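Local structure of intimin adherence protein (Escherichia coli O157:H7, 3NCX) at residues 126-131 and 168-173; 154-157 and 162-165. The protein probably serves as a bacterial adhesin that attaches enterohaemorrhagic cells to their host by binding the translocated receptor Tir through its lectin-like end. The protein carries 1 engineered substitution. All coordinates share one frame; numbering follows the deposited sequence.

Interaction 1: residues 126-131 and 168-173; sequences DIYDSW and ITQYPL. Engineered in segment 168-173: Tyr171 (natural residue Asn).
Tyr128 and Gln170 meet as ring and amide on the surface of the C-type lectin-like domain, where helix 121-131 faces the turn that leads from strand 161-166 into strand 172-177. The methylene CG of Gln170 sits over the centre of the phenol ring in a CH-pi contact, 3.6 Å from the centroid and 10° off the ring normal. Beyond it the amide continues across the same face towards the hydroxyl, its plane 22° from that of the ring, with CD lying 3.3 Å from Tyr128 CE2. The amide nitrogen NE2 comes within 2.9 Å of Tyr128 OH, but the angle is too poor for a hydrogen bond; this is stacking of flat groups. The carbonyl oxygen of Ile168 approaches Tyr128 CE1 obliquely.

Torsions set up the overlap: Tyr128 holds its ring trans to the backbone N (chi1 180°), which sends it out from the helix towards the turn. The backbone of Gln170 has a positive phi, and its CB points toward the helix. Further out, Tyr165 of the central strand touches both partners, and Asn166 OD1 accepts a hydrogen bond from Ile168 N. An ST turn spans Gln170: the backbone N of the engineered Tyr171 donates to Thr169 OG1 at 3.3 Å.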
loop_
_atom_site.group_PDB
_atom_site.type_symbol
_atom_site.label_atom_id
_atom_site.label_comp_id
_atom_site.label_asym_id
_atom_site.label_seq_id
_atom_site.Cartn_x
_atom_site.Cartn_y
_atom_site.Cartn_z
ATOM N N ASP A 126 2.437 4.734 10.964
ATOM C CA ASP A 126 1.418 3.695 11.041
ATOM C C ASP A 126 1.409 2.853 9.775
ATOM O O ASP A 126 1.110 1.659 9.810
ATOM C CB ASP A 126 0.034 4.304 11.273
ATOM C CG ASP A 126 -0.264 4.525 12.741
ATOM O OD1 ASP A 126 0.684 4.496 13.552
ATOM O OD2 ASP A 126 -1.446 4.730 13.083
ATOM N N ILE A 127 1.740 3.482 8.653
ATOM C CA ILE A 127 1.793 2.774 7.385
ATOM C C ILE A 127 2.992 1.834 7.327
ATOM O O ILE A 127 2.915 0.746 6.753
ATOM C CB ILE A 127 1.801 3.749 6.198
ATOM C CG1 ILE A 127 0.384 4.275 5.966
ATOM C CG2 ILE A 127 2.326 3.070 4.944
ATOM C CD1 ILE A 127 0.237 5.118 4.734
ATOM N N TYR A 128 4.096 2.248 7.941
ATOM C CA TYR A 128 5.270 1.393 8.021
ATOM C C TYR A 128 4.964 0.157 8.862
ATOM O O TYR A 128 5.387 -0.950 8.532
ATOM C CB TYR A 128 6.465 2.149 8.604
ATOM C CG TYR A 128 7.705 1.294 8.716
ATOM C CD1 TYR A 128 8.679 1.317 7.728
ATOM C CD2 TYR A 128 7.892 0.448 9.803
ATOM C CE1 TYR A 128 9.809 0.529 7.825
ATOM C CE2 TYR A 128 9.015 -0.342 9.907
ATOM C CZ TYR A 128 9.971 -0.298 8.918
ATOM O OH TYR A 128 11.094 -1.087 9.022
ATOM N N ASP A 129 4.230 0.354 9.952
ATOM C CA ASP A 129 3.856 -0.752 10.826
ATOM C C ASP A 129 2.958 -1.741 10.096
ATOM O O ASP A 129 3.005 -2.944 10.352
ATOM C CB ASP A 129 3.147 -0.243 12.086
ATOM C CG ASP A 129 4.083 0.483 13.035
ATOM O OD1 ASP A 129 5.312 0.265 12.950
ATOM O OD2 ASP A 129 3.587 1.267 13.872
ATOM N N SER A 130 2.140 -1.225 9.183
ATOM C CA SER A 130 1.162 -2.047 8.479
ATOM C C SER A 130 1.730 -2.692 7.218
ATOM O O SER A 130 1.254 -3.739 6.785
ATOM C CB SER A 130 -0.077 -1.218 8.127
ATOM O OG SER A 130 -0.658 -0.647 9.286
ATOM N N TRP A 131 2.749 -2.070 6.634
ATOM C CA TRP A 131 3.283 -2.540 5.360
ATOM C C TRP A 131 4.783 -2.816 5.387
ATOM O O TRP A 131 5.258 -3.741 4.733
ATOM C CB TRP A 131 2.948 -1.549 4.241
ATOM C CG TRP A 131 1.475 -1.416 3.991
ATOM C CD1 TRP A 131 0.632 -0.484 4.524
ATOM C CD2 TRP A 131 0.669 -2.250 3.149
ATOM N NE1 TRP A 131 -0.647 -0.682 4.063
ATOM C CE2 TRP A 131 -0.652 -1.760 3.218
ATOM C CE3 TRP A 131 0.936 -3.361 2.341
ATOM C CZ2 TRP A 131 -1.703 -2.345 2.513
ATOM C CZ3 TRP A 131 -0.108 -3.938 1.641
ATOM C CH2 TRP A 131 -1.411 -3.430 1.732
ATOM N N ILE A 168 11.006 4.469 4.552
ATOM C CA ILE A 168 11.852 3.285 4.462
ATOM C C ILE A 168 12.682 3.099 5.725
ATOM O O ILE A 168 12.814 1.986 6.232
ATOM C CB ILE A 168 12.810 3.355 3.262
ATOM C CG1 ILE A 168 12.036 3.271 1.947
ATOM C CG2 ILE A 168 13.835 2.235 3.336
ATOM C CD1 ILE A 168 12.920 3.367 0.723
ATOM N N THR A 169 13.233 4.197 6.231
ATOM C CA THR A 169 14.180 4.138 7.339
ATOM C C THR A 169 13.556 4.455 8.699
ATOM O O THR A 169 14.207 4.302 9.732
ATOM C CB THR A 169 15.366 5.092 7.104
ATOM O OG1 THR A 169 14.906 6.447 7.152
ATOM C CG2 THR A 169 16.006 4.826 5.749
ATOM N N GLN A 170 12.298 4.891 8.694
ATOM C CA GLN A 170 11.600 5.271 9.925
ATOM C C GLN A 170 12.246 6.491 10.576
ATOM O O GLN A 170 11.871 6.886 11.679
ATOM C CB GLN A 170 11.581 4.117 10.932
ATOM C CG GLN A 170 11.062 2.797 10.393
ATOM C CD GLN A 170 11.141 1.687 11.425
ATOM O OE1 GLN A 170 10.483 1.743 12.463
ATOM N NE2 GLN A 170 11.954 0.675 11.147
ATOM N N TYR A 171 13.217 7.082 9.888
ATOM C CA TYR A 171 13.991 8.190 10.439
ATOM C C TYR A 171 13.171 9.473 10.565
ATOM O O TYR A 171 12.745 10.047 9.562
ATOM C CB TYR A 171 15.240 8.435 9.585
ATOM C CG TYR A 171 16.162 9.508 10.121
ATOM C CD1 TYR A 171 16.786 9.366 11.353
ATOM C CD2 TYR A 171 16.422 10.658 9.384
ATOM C CE1 TYR A 171 17.634 10.343 11.844
ATOM C CE2 TYR A 171 17.269 11.639 9.866
ATOM C CZ TYR A 171 17.872 11.476 11.096
ATOM O OH TYR A 171 18.715 12.450 11.578
ATOM N N PRO A 172 12.939 9.919 11.809
ATOM C CA PRO A 172 12.249 11.183 12.080
ATOM C C PRO A 172 13.245 12.334 12.113
ATOM O O PRO A 172 14.371 12.155 12.574
ATOM C CB PRO A 172 11.670 10.956 13.473
ATOM C CG PRO A 172 12.684 10.084 14.134
ATOM C CD PRO A 172 13.252 9.191 13.051
ATOM N N LEU A 173 12.839 13.503 11.635
ATOM C CA LEU A 173 13.745 14.642 11.585
ATOM C C LEU A 173 12.995 15.964 11.699
ATOM O O LEU A 173 12.268 16.350 10.786
ATOM C CB LEU A 173 14.561 14.604 10.293
ATOM C CG LEU A 173 15.747 15.562 10.194
ATOM C CD1 LEU A 173 16.666 15.409 11.395
ATOM C CD2 LEU A 173 16.508 15.322 8.900
#

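Interaction 2: residues 154-157 and 162-165; sequences SSEQ and SSTY
Glu156 reaches from helix 154-159 to the backbone of Ser162 and Ser163 on strand 161-166, a helix-to-strand contact in the C-type lectin-like domain that spans the tight connection between the two elements. Its carboxylate meets the strand with its two oxygens doing different work. OE2 lies 3.1 Å from the backbone N of Ser163 and accepts a weak hydrogen bond from it, bent to 134° at the hydrogen. The same oxygen is 3.7 Å from Ser162 CA, close against the backbone between the two serines. OE1 turns to a water, which donates to it at 2.6 Å.

That water joins the three side chains. It is hydrogen-bonded to Ser163 OG at 2.7 Å and, at a longer 3.1 Å, to Ser162 OG, while Glu156 OE1 and Ser162 OG stand too far apart, at 4.1 Å, to bond directly. The two serine hydroxyls reach it by different rotations: Ser162 OG is trans to its own N (chi1 -172°), whereas Ser163 OG lies between N and the carbonyl carbon (chi1 52°).

The side chain of Glu156, extended beyond CG, spans the gap and delivers its carboxylate to the strand. OE1 also accepts a hydrogen bond from the backbone N of Thr153, just ahead of the segment, which helps to hold the orientation. With Thr153 N and the water on OE1 and Ser163 N on OE2, both oxygens are occupied, and the acid links helix 154-159 to strand 161-166. Ser163 CB completes the contact, 3.8 Å from Glu156 OE2.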
loop_
_atom_site.group_PDB
_atom_site.type_symbol
_atom_site.label_atom_id
_atom_site.label_comp_id
_atom_site.label_asym_id
_atom_site.label_seq_id
_atom_site.Cartn_x
_atom_site.Cartn_y
_atom_site.Cartn_z
ATOM N N SER A 154 1.901 25.196 13.933
ATOM C CA SER A 154 1.784 26.648 13.937
ATOM C C SER A 154 3.132 27.311 14.204
ATOM O O SER A 154 3.502 28.276 13.533
ATOM C CB SER A 154 0.755 27.092 14.978
ATOM O OG SER A 154 0.997 26.464 16.225
ATOM N N SER A 155 3.862 26.788 15.184
ATOM C CA SER A 155 5.175 27.324 15.522
ATOM C C SER A 155 6.170 27.047 14.402
ATOM O O SER A 155 7.029 27.879 14.100
ATOM C CB SER A 155 5.684 26.725 16.835
ATOM O OG SER A 155 5.978 25.347 16.686
ATOM N N GLU A 156 6.049 25.872 13.790
ATOM C CA GLU A 156 6.922 25.491 12.684
ATOM C C GLU A 156 6.747 26.424 11.492
ATOM O O GLU A 156 7.715 26.763 10.811
ATOM C CB GLU A 156 6.661 24.045 12.262
ATOM C CG GLU A 156 7.249 23.005 13.198
ATOM C CD GLU A 156 7.062 21.590 12.686
ATOM O OE1 GLU A 156 5.978 21.293 12.142
ATOM O OE2 GLU A 156 7.998 20.775 12.818
ATOM N N GLN A 157 5.509 26.838 11.242
ATOM C CA GLN A 157 5.219 27.731 10.128
ATOM C C GLN A 157 5.857 29.100 10.339
ATOM O O GLN A 157 6.167 29.805 9.380
ATOM C CB GLN A 157 3.710 27.882 9.933
ATOM C CG GLN A 157 3.324 28.573 8.635
ATOM C CD GLN A 157 2.341 29.707 8.844
ATOM O OE1 GLN A 157 2.515 30.538 9.736
ATOM N NE2 GLN A 157 1.297 29.744 8.023
ATOM N N SER A 162 9.794 22.333 9.144
ATOM C CA SER A 162 8.785 21.297 9.253
ATOM C C SER A 162 9.473 19.949 9.394
ATOM O O SER A 162 10.424 19.652 8.673
ATOM C CB SER A 162 7.878 21.304 8.023
ATOM O OG SER A 162 6.778 20.432 8.200
ATOM N N SER A 163 8.995 19.138 10.331
ATOM C CA SER A 163 9.576 17.823 10.567
ATOM C C SER A 163 9.273 16.860 9.419
ATOM O O SER A 163 8.365 17.094 8.622
ATOM C CB SER A 163 9.073 17.255 11.891
ATOM O OG SER A 163 7.660 17.306 11.955
ATOM N N THR A 164 10.042 15.779 9.341
ATOM C CA THR A 164 9.877 14.791 8.280
ATOM C C THR A 164 9.959 13.366 8.813
ATOM O O THR A 164 10.453 13.129 9.914
ATOM C CB THR A 164 10.943 14.955 7.177
ATOM O OG1 THR A 164 12.249 14.788 7.741
ATOM C CG2 THR A 164 10.842 16.327 6.528
ATOM N N TYR A 165 9.470 12.421 8.019
ATOM C CA TYR A 165 9.534 11.007 8.365
ATOM C C TYR A 165 9.849 10.180 7.122
ATOM O O TYR A 165 9.274 10.401 6.057
ATOM C CB TYR A 165 8.216 10.543 8.990
ATOM C CG TYR A 165 8.193 9.071 9.340
ATOM C CD1 TYR A 165 8.821 8.602 10.485
ATOM C CD2 TYR A 165 7.540 8.152 8.527
ATOM C CE1 TYR A 165 8.804 7.258 10.811
ATOM C CE2 TYR A 165 7.516 6.806 8.846
ATOM C CZ TYR A 165 8.151 6.365 9.989
ATOM O OH TYR A 165 8.134 5.027 10.316
HETATM O O HOH W 1 5.939 19.043 10.802
#

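Interactions 1 and 2 illustrate how one small antiparallel sheet can carry separate contacts: their centres are 18 Å apart, yet each has a segment on, or running into, one of two neighbouring strands, 161-166 and 172-177. The strands are joined where Leu173 O lies 2.7 Å from Thr164 N, a probable hydrogen bond. Tyr165 provides the second connection, its CE1 packing 3.2 Å from Gln170 O and its OH 3.7 Å from Tyr128 CB. Along the sequence, 154-157 and 162-165 both fall between the segments of interaction 1. Strand 161-166 thus meets the polar, water-bridged contact at its beginning, while its later residue Tyr165 packs beside the stacked pair of interaction 1.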